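Local structure of DynE8 (Micromonospora chersina, 4AMM) at residues A[53-58]-A[381-386]; A[104-109]-A[146-151]; A[346-351]-A[366-371]. The protein is an iterative enediyne polyketide synthase of dynemicin biosynthesis, represented here by its acyltransferase domain, which probably loads the acyl units used for chain extension. All blocks are in the same frame, centred on the assembly; numbering follows the deposited sequence.

Interaction 1 of 3, residues A[53-58]-A[381-386]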
loop_
_atom_site.group_PDB
_atom_site.type_symbol
_atom_site.label_atom_id
_atom_site.label_comp_id
_atom_site.label_asym_id
_atom_site.label_seq_id
_atom_site.Cartn_x
_atom_site.Cartn_y
_atom_site.Cartn_z
ATOM N N ARG A 53 3.289 24.089 -1.571
ATOM C CA ARG A 53 1.987 23.394 -1.802
ATOM C C ARG A 53 1.266 22.976 -0.522
ATOM O O ARG A 53 1.907 22.542 0.448
ATOM C CB ARG A 53 2.255 22.153 -2.651
ATOM C CG ARG A 53 2.857 22.412 -4.040
ATOM C CD ARG A 53 2.980 21.154 -4.876
ATOM N NE ARG A 53 3.480 21.502 -6.220
ATOM C CZ ARG A 53 3.375 20.685 -7.287
ATOM N NH1 ARG A 53 2.797 19.467 -7.216
ATOM N NH2 ARG A 53 3.941 21.111 -8.472
ATOM N N PHE A 54 -0.013 23.048 -0.615
ATOM C CA PHE A 54 -0.955 22.571 0.432
ATOM C C PHE A 54 -1.885 21.663 -0.266
ATOM O O PHE A 54 -2.441 21.968 -1.343
ATOM C CB PHE A 54 -1.719 23.755 1.041
ATOM C CG PHE A 54 -2.908 23.381 1.886
ATOM C CD1 PHE A 54 -4.108 23.232 1.278
ATOM C CD2 PHE A 54 -2.738 23.221 3.249
ATOM C CE1 PHE A 54 -5.249 22.892 2.017
ATOM C CE2 PHE A 54 -3.874 22.879 4.015
ATOM C CZ PHE A 54 -5.095 22.718 3.398
ATOM N N ALA A 55 -2.288 20.520 0.372
ATOM C CA ALA A 55 -3.411 19.741 -0.126
ATOM C C ALA A 55 -4.071 19.033 1.060
ATOM O O ALA A 55 -3.314 18.500 1.900
ATOM C CB ALA A 55 -2.912 18.644 -1.128
ATOM N N ALA A 56 -5.388 18.950 1.048
ATOM C CA ALA A 56 -6.092 18.253 2.129
ATOM C C ALA A 56 -7.271 17.583 1.532
ATOM O O ALA A 56 -8.000 18.104 0.675
ATOM C CB ALA A 56 -6.540 19.280 3.166
ATOM N N ALA A 57 -7.566 16.400 2.088
ATOM C CA ALA A 57 -8.814 15.731 1.808
ATOM C C ALA A 57 -9.763 16.045 2.977
ATOM O O ALA A 57 -9.383 15.780 4.117
ATOM C CB ALA A 57 -8.573 14.240 1.726
ATOM N N VAL A 58 -10.929 16.529 2.663
ATOM C CA VAL A 58 -11.835 17.015 3.725
ATOM C C VAL A 58 -13.242 16.527 3.502
ATOM O O VAL A 58 -13.686 16.306 2.383
ATOM C CB VAL A 58 -11.785 18.569 3.817
ATOM C CG1 VAL A 58 -10.315 19.106 4.093
ATOM C CG2 VAL A 58 -12.391 19.194 2.534
ATOM N N GLY A 381 -4.816 10.191 -1.082
ATOM C CA GLY A 381 -3.702 9.762 -1.887
ATOM C C GLY A 381 -3.382 10.799 -2.952
ATOM O O GLY A 381 -2.186 11.023 -3.187
ATOM N N THR A 382 -4.375 11.424 -3.569
ATOM C CA THR A 382 -4.057 12.410 -4.608
ATOM C C THR A 382 -3.534 13.658 -3.931
ATOM O O THR A 382 -2.599 14.324 -4.449
ATOM C CB THR A 382 -5.275 12.699 -5.460
ATOM O OG1 THR A 382 -5.727 11.445 -6.040
ATOM C CG2 THR A 382 -4.921 13.596 -6.619
ATOM N N ALA A 383 -4.039 14.032 -2.739
ATOM C CA ALA A 383 -3.501 15.190 -2.002
ATOM C C ALA A 383 -2.046 14.911 -1.676
ATOM O O ALA A 383 -1.197 15.850 -1.812
ATOM C CB ALA A 383 -4.296 15.378 -0.642
ATOM N N ALA A 384 -1.647 13.726 -1.247
ATOM C CA ALA A 384 -0.308 13.393 -0.928
ATOM C C ALA A 384 0.566 13.555 -2.189
ATOM O O ALA A 384 1.664 14.153 -2.106
ATOM C CB ALA A 384 -0.171 11.947 -0.370
ATOM N N LEU A 385 0.134 12.976 -3.329
ATOM C CA LEU A 385 0.954 13.064 -4.575
ATOM C C LEU A 385 1.105 14.531 -4.898
ATOM O O LEU A 385 2.229 14.912 -5.390
ATOM C CB LEU A 385 0.212 12.350 -5.645
ATOM C CG LEU A 385 0.179 10.797 -5.506
ATOM C CD1 LEU A 385 -0.746 10.156 -6.467
ATOM C CD2 LEU A 385 1.573 10.205 -5.761
ATOM N N PHE A 386 0.079 15.356 -4.806
ATOM C CA PHE A 386 0.199 16.763 -5.217
ATOM C C PHE A 386 1.118 17.497 -4.290
ATOM O O PHE A 386 2.062 18.179 -4.717
ATOM C CB PHE A 386 -1.195 17.430 -5.312
ATOM C CG PHE A 386 -1.127 18.890 -5.694
ATOM C CD1 PHE A 386 -1.085 19.213 -7.061
ATOM C CD2 PHE A 386 -1.044 19.866 -4.743
ATOM C CE1 PHE A 386 -0.979 20.559 -7.439
ATOM C CE2 PHE A 386 -0.913 21.200 -5.100
ATOM C CZ PHE A 386 -0.920 21.556 -6.490
#

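Interaction 2 of 3, residues A[104-109]-A[146-151]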
loop_
_atom_site.group_PDB
_atom_site.type_symbol
_atom_site.label_atom_id
_atom_site.label_comp_id
_atom_site.label_asym_id
_atom_site.label_seq_id
_atom_site.Cartn_x
_atom_site.Cartn_y
_atom_site.Cartn_z
ATOM N N PRO A 104 -0.425 -3.665 -2.961
ATOM C CA PRO A 104 -0.810 -4.677 -1.964
ATOM C C PRO A 104 -0.995 -6.038 -2.548
ATOM O O PRO A 104 -1.242 -6.280 -3.760
ATOM C CB PRO A 104 -2.147 -4.137 -1.472
ATOM C CG PRO A 104 -2.734 -3.478 -2.691
ATOM C CD PRO A 104 -1.507 -2.760 -3.343
ATOM N N GLY A 105 -0.982 -6.991 -1.603
ATOM C CA GLY A 105 -1.435 -8.376 -1.956
ATOM C C GLY A 105 -2.783 -8.643 -1.321
ATOM O O GLY A 105 -3.568 -7.712 -0.963
ATOM N N GLN A 106 -3.031 -9.949 -1.184
ATOM C CA GLN A 106 -4.297 -10.352 -0.575
ATOM C C GLN A 106 -4.400 -10.035 0.933
ATOM O O GLN A 106 -3.403 -10.059 1.637
ATOM C CB GLN A 106 -4.529 -11.815 -1.047
ATOM C CG GLN A 106 -5.666 -12.532 -0.487
ATOM C CD GLN A 106 -5.612 -13.991 -0.914
ATOM O OE1 GLN A 106 -5.445 -14.894 -0.096
ATOM N NE2 GLN A 106 -5.710 -14.210 -2.167
ATOM N N ALA A 107 -5.602 -9.681 1.424
ATOM C CA ALA A 107 -5.888 -9.441 2.848
ATOM C C ALA A 107 -5.494 -10.659 3.678
ATOM O O ALA A 107 -5.520 -11.784 3.191
ATOM C CB ALA A 107 -7.385 -9.165 3.020
ATOM N N ALA A 108 -5.105 -10.405 4.925
ATOM C CA ALA A 108 -4.661 -11.431 5.840
ATOM C C ALA A 108 -5.545 -11.472 7.116
ATOM O O ALA A 108 -5.088 -11.058 8.184
ATOM C CB ALA A 108 -3.186 -11.151 6.238
ATOM N N PRO A 109 -6.816 -11.929 6.993
ATOM C CA PRO A 109 -7.713 -11.797 8.160
ATOM C C PRO A 109 -7.320 -12.717 9.300
ATOM O O PRO A 109 -6.740 -13.746 9.107
ATOM C CB PRO A 109 -9.086 -12.247 7.601
ATOM C CG PRO A 109 -8.685 -13.159 6.366
ATOM C CD PRO A 109 -7.565 -12.382 5.806
ATOM N N VAL A 146 -10.435 -16.088 -6.719
ATOM C CA VAL A 146 -11.286 -14.931 -7.051
ATOM C C VAL A 146 -10.524 -13.671 -6.601
ATOM O O VAL A 146 -10.475 -12.703 -7.372
ATOM C CB VAL A 146 -12.665 -14.992 -6.308
ATOM C CG1 VAL A 146 -13.427 -13.679 -6.453
ATOM C CG2 VAL A 146 -13.518 -16.177 -6.863
ATOM N N ALA A 147 -9.883 -13.677 -5.439
ATOM C CA ALA A 147 -9.298 -12.451 -4.885
ATOM C C ALA A 147 -8.098 -11.994 -5.663
ATOM O O ALA A 147 -7.945 -10.740 -5.802
ATOM C CB ALA A 147 -8.925 -12.681 -3.453
ATOM N N GLN A 148 -7.235 -12.877 -6.122
ATOM C CA GLN A 148 -5.994 -12.411 -6.747
ATOM C C GLN A 148 -6.279 -11.578 -7.987
ATOM O O GLN A 148 -5.751 -10.423 -8.047
ATOM C CB GLN A 148 -5.022 -13.561 -6.993
ATOM C CG GLN A 148 -4.503 -14.185 -5.662
ATOM C CD GLN A 148 -3.284 -15.012 -5.864
ATOM O OE1 GLN A 148 -2.491 -14.800 -6.751
ATOM N NE2 GLN A 148 -3.128 -16.065 -5.016
ATOM N N PRO A 149 -7.071 -12.018 -8.926
ATOM C CA PRO A 149 -7.346 -11.147 -10.108
ATOM C C PRO A 149 -8.141 -9.927 -9.708
ATOM O O PRO A 149 -7.952 -8.861 -10.340
ATOM C CB PRO A 149 -8.047 -12.059 -11.092
ATOM C CG PRO A 149 -8.595 -13.243 -10.209
ATOM C CD PRO A 149 -7.603 -13.392 -9.106
ATOM N N ALA A 150 -9.043 -10.015 -8.735
ATOM C CA ALA A 150 -9.779 -8.827 -8.278
ATOM C C ALA A 150 -8.859 -7.776 -7.748
ATOM O O ALA A 150 -9.004 -6.575 -8.149
ATOM C CB ALA A 150 -10.799 -9.184 -7.265
ATOM N N ILE A 151 -7.913 -8.142 -6.888
ATOM C CA ILE A 151 -6.990 -7.144 -6.324
ATOM C C ILE A 151 -6.142 -6.570 -7.449
ATOM O O ILE A 151 -5.893 -5.322 -7.468
ATOM C CB ILE A 151 -6.111 -7.847 -5.342
ATOM C CG1 ILE A 151 -7.004 -8.173 -4.105
ATOM C CG2 ILE A 151 -4.915 -6.984 -4.901
ATOM C CD1 ILE A 151 -6.333 -9.233 -3.133
#

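Interaction 3 of 3, residues A[346-351]-A[366-371]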
loop_
_atom_site.group_PDB
_atom_site.type_symbol
_atom_site.label_atom_id
_atom_site.label_comp_id
_atom_site.label_asym_id
_atom_site.label_seq_id
_atom_site.Cartn_x
_atom_site.Cartn_y
_atom_site.Cartn_z
ATOM N N VAL A 346 2.710 5.919 -1.263
ATOM C CA VAL A 346 1.332 5.884 -1.657
ATOM C C VAL A 346 0.987 4.484 -2.094
ATOM O O VAL A 346 1.650 3.888 -2.974
ATOM C CB VAL A 346 1.078 6.889 -2.864
ATOM C CG1 VAL A 346 -0.389 6.737 -3.327
ATOM C CG2 VAL A 346 1.355 8.316 -2.339
ATOM N N GLU A 347 0.002 3.891 -1.438
ATOM C CA GLU A 347 -0.486 2.544 -1.819
ATOM C C GLU A 347 -1.465 2.616 -2.976
ATOM O O GLU A 347 -2.412 3.444 -2.970
ATOM C CB GLU A 347 -1.077 1.900 -0.538
ATOM C CG GLU A 347 -1.612 0.473 -0.751
ATOM C CD GLU A 347 -2.091 -0.158 0.558
ATOM O OE1 GLU A 347 -2.122 0.523 1.603
ATOM O OE2 GLU A 347 -2.220 -1.361 0.538
ATOM N N VAL A 348 -1.198 1.761 -3.972
ATOM C CA VAL A 348 -1.968 1.759 -5.263
ATOM C C VAL A 348 -2.737 0.439 -5.448
ATOM O O VAL A 348 -2.250 -0.542 -6.007
ATOM C CB VAL A 348 -0.939 1.903 -6.398
ATOM C CG1 VAL A 348 -1.611 2.100 -7.800
ATOM C CG2 VAL A 348 -0.022 3.115 -6.178
ATOM N N GLY A 349 -3.940 0.392 -4.905
ATOM C CA GLY A 349 -4.604 -0.909 -4.891
ATOM C C GLY A 349 -5.699 -0.680 -3.934
ATOM O O GLY A 349 -5.925 0.434 -3.374
ATOM N N PRO A 350 -6.492 -1.746 -3.774
ATOM C CA PRO A 350 -7.639 -1.688 -2.907
ATOM C C PRO A 350 -7.195 -1.865 -1.465
ATOM O O PRO A 350 -6.255 -2.598 -1.200
ATOM C CB PRO A 350 -8.457 -2.919 -3.376
ATOM C CG PRO A 350 -7.515 -3.858 -3.967
ATOM C CD PRO A 350 -6.278 -3.057 -4.419
ATOM N N GLY A 351 -7.927 -1.191 -0.586
ATOM C CA GLY A 351 -7.741 -1.251 0.855
ATOM C C GLY A 351 -6.508 -0.467 1.289
ATOM O O GLY A 351 -5.936 0.297 0.512
ATOM N N VAL A 366 -0.055 6.506 2.776
ATOM C CA VAL A 366 -1.476 6.694 2.586
ATOM C C VAL A 366 -1.946 5.882 1.413
ATOM O O VAL A 366 -1.136 5.680 0.472
ATOM C CB VAL A 366 -1.760 8.195 2.421
ATOM C CG1 VAL A 366 -1.075 8.740 1.228
ATOM C CG2 VAL A 366 -3.240 8.489 2.370
ATOM N N SER A 367 -3.148 5.341 1.396
ATOM C CA SER A 367 -3.598 4.498 0.298
ATOM C C SER A 367 -4.581 5.247 -0.566
ATOM O O SER A 367 -5.520 5.922 -0.068
ATOM C CB SER A 367 -4.288 3.240 0.886
ATOM O OG SER A 367 -4.728 2.447 -0.212
ATOM N N LEU A 368 -4.464 5.099 -1.879
ATOM C CA LEU A 368 -5.479 5.545 -2.810
ATOM C C LEU A 368 -6.758 4.744 -2.684
ATOM O O LEU A 368 -7.782 5.233 -3.183
ATOM C CB LEU A 368 -4.957 5.356 -4.245
ATOM C CG LEU A 368 -3.980 6.432 -4.667
ATOM C CD1 LEU A 368 -3.236 5.984 -5.905
ATOM C CD2 LEU A 368 -4.694 7.805 -4.956
ATOM N N ASP A 369 -6.719 3.513 -2.135
ATOM C CA ASP A 369 -7.939 2.694 -1.926
ATOM C C ASP A 369 -8.728 2.554 -3.221
ATOM O O ASP A 369 -9.886 2.901 -3.303
ATOM C CB ASP A 369 -8.737 3.201 -0.748
ATOM C CG ASP A 369 -9.750 2.194 -0.262
ATOM O OD1 ASP A 369 -9.746 0.993 -0.704
ATOM O OD2 ASP A 369 -10.553 2.623 0.619
ATOM N N ALA A 370 -8.027 2.139 -4.274
ATOM C CA ALA A 370 -8.610 2.072 -5.631
ATOM C C ALA A 370 -9.759 1.041 -5.692
ATOM O O ALA A 370 -9.634 -0.062 -5.182
ATOM C CB ALA A 370 -7.553 1.723 -6.687
ATOM N N GLY A 371 -10.860 1.459 -6.288
ATOM C CA GLY A 371 -12.073 0.629 -6.372
ATOM C C GLY A 371 -13.020 0.731 -5.191
ATOM O O GLY A 371 -14.032 0.020 -5.158
#

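Interaction 1 of 3, residues A[53-58]-A[381-386]
Strand 53-58 and helix 381-386 run almost exactly antiparallel, their axes 7.2 Å apart at an angle of 176°, with Ala55 opposite Ala383. This is alpha/beta layer packing: a C-terminal helix lies on one face of the small antiparallel sheet, while Phe54 and Ala56 point the other way, to helix 61-76. The small residues at the nearest point are consistent with so close an approach: Ala55 CB lies 3.6 Å from Ala383 CB. Beside them the Phe386 ring, its CG anti to the backbone N (chi1 178°), reaches from the helix to the strand, and its CD2 comes within 4.2 Å of Ala55 CB.

Arg53 treats the same phenylalanine as two partners. Its extended chain crosses over one ring face, CD lying 4.3 Å from the ring centroid in a CH-pi contact, and the guanidinium continues the cover as a cation-pi stack with planes 25° apart. NE bonds to Val50 O and NH1 also to Val391 O, while NH2 forms a salt bridge with Asp392, which would help fix the group's rotation. Within the contact, Arg53 NH1 donates a nearly straight bond of 2.9 Å to Phe386 O, meeting a lone pair in the carbonyl plane.

Interaction 2 of 3, residues A[104-109]-A[146-151]
Ile151 and Gln106 bury the most surface where the loop 104-109 passes the helix 146-151, and they show how a loop after a strand can be seated on a helix without one direct hydrogen bond between the two. The isoleucine supplies the apolar half. Its CD1 methyl ends the longer branch and presses on the loop backbone, 3.5 Å from Gln106 CA, with Gln106 CB next to it at 3.8 Å. The other branch, CG2, lies anti to the backbone N and reaches back to the start of the loop, where it meets Pro104 O at 3.9 Å. The two branches therefore touch successive parts of the same loop, and Gly105 O also lies against CD1. Gly105 approaches, without contact, Gly174, Ser176 and Gly178, whose GxSxG pattern is consistent with an acyltransferase nucleophile elbow.

Gln106 supplies the other half. A chi1 of 174° swings CG away from the backbone N, and the extended side chain runs along the helix toward its N-terminal end, bringing the amide nitrogen over the preceding turn. There NE2 rests on two carbons, 3.7 Å from Gln148 CG and 3.8 Å from Ala147 CB. These are packing contacts; the polar partner of NE2 is Thr144 OG1, at the beginning of the same helix. Gln148 NE2 is bonded to that oxygen as well, so one threonine hydroxyl joins both glutamines, whose amide planes are turned 60° apart. The oxygen of the Gln148 amide, OE1, is hydrogen-bonded to Arg201, so both ends of that group are held.

In the fold, the loop leaves the C-terminal end of strand 99-103, in the parallel sheet, and settles on the first turns of helix 144-165, whose Gln148 and Pro149 pack in turn against helix 191-206.

Interaction 3 of 3, residues A[346-351]-A[366-371]
Ser367 OG donates a short bond of 2.6 Å to Gly351 O and at the same time accepts from Asp369 N, two residues on, closing an ST turn. With chi1 at 179° the hydroxyl is turned from its own backbone N and carried over to the neighbouring segment. The carboxylate of Asp369 returns the link: Gly351 N donates to OD1 over 2.8 Å, coming from above the carboxylate plane. Losing the hydroxyl, as with an alanine here, is likely to leave Gly351 O and Asp369 N without their shared partner and remove one of the ties between the loops.

Backbone bonds extend the join back along the strands. Glu347 N donates to Val366 O and Leu368 N to Glu347 O, each over 2.9 Å, in parallel strand pairing, and beyond the strand ends Ala370 N reaches Gly349 O from above its carbonyl plane. The Glu347 chain lies alongside Ser367, its OE1 3.5 Å from Ser367 CB, but its carboxylate is bonded to Leu354 N and Ser355 N at the start of helix 353-360.

On the other face of the sheet Val346 CG1 packs against Leu368 CG at 3.8 Å, while Val346 CG2 meets Val366 CG1 more loosely. Parallel neighbours joined through a helix, 353-360, form a beta-alpha-beta unit, here at the edge of the domain's parallel sheet.

All three contacts lie in the acyltransferase region; the small antiparallel sheet of interaction 1 is probably the linker subdomain that in relatives packs beside the core. Interaction 3 lies between the others: its centre is about 14 Å from that of interaction 1 and about 13 Å from that of interaction 2, and it touches both, while those two are centred about 27 Å apart. Helix 376-387, one half of interaction 1, also packs Ala384 and Leu385 on Val366 and Val346; Pro104 of interaction 2 lies against Glu347 and Gly349. Along the chain, interaction 2 closes before interaction 3 opens, and interaction 1 spans both. The antiparallel sheet is thus tied to the parallel one by residues distant in sequence.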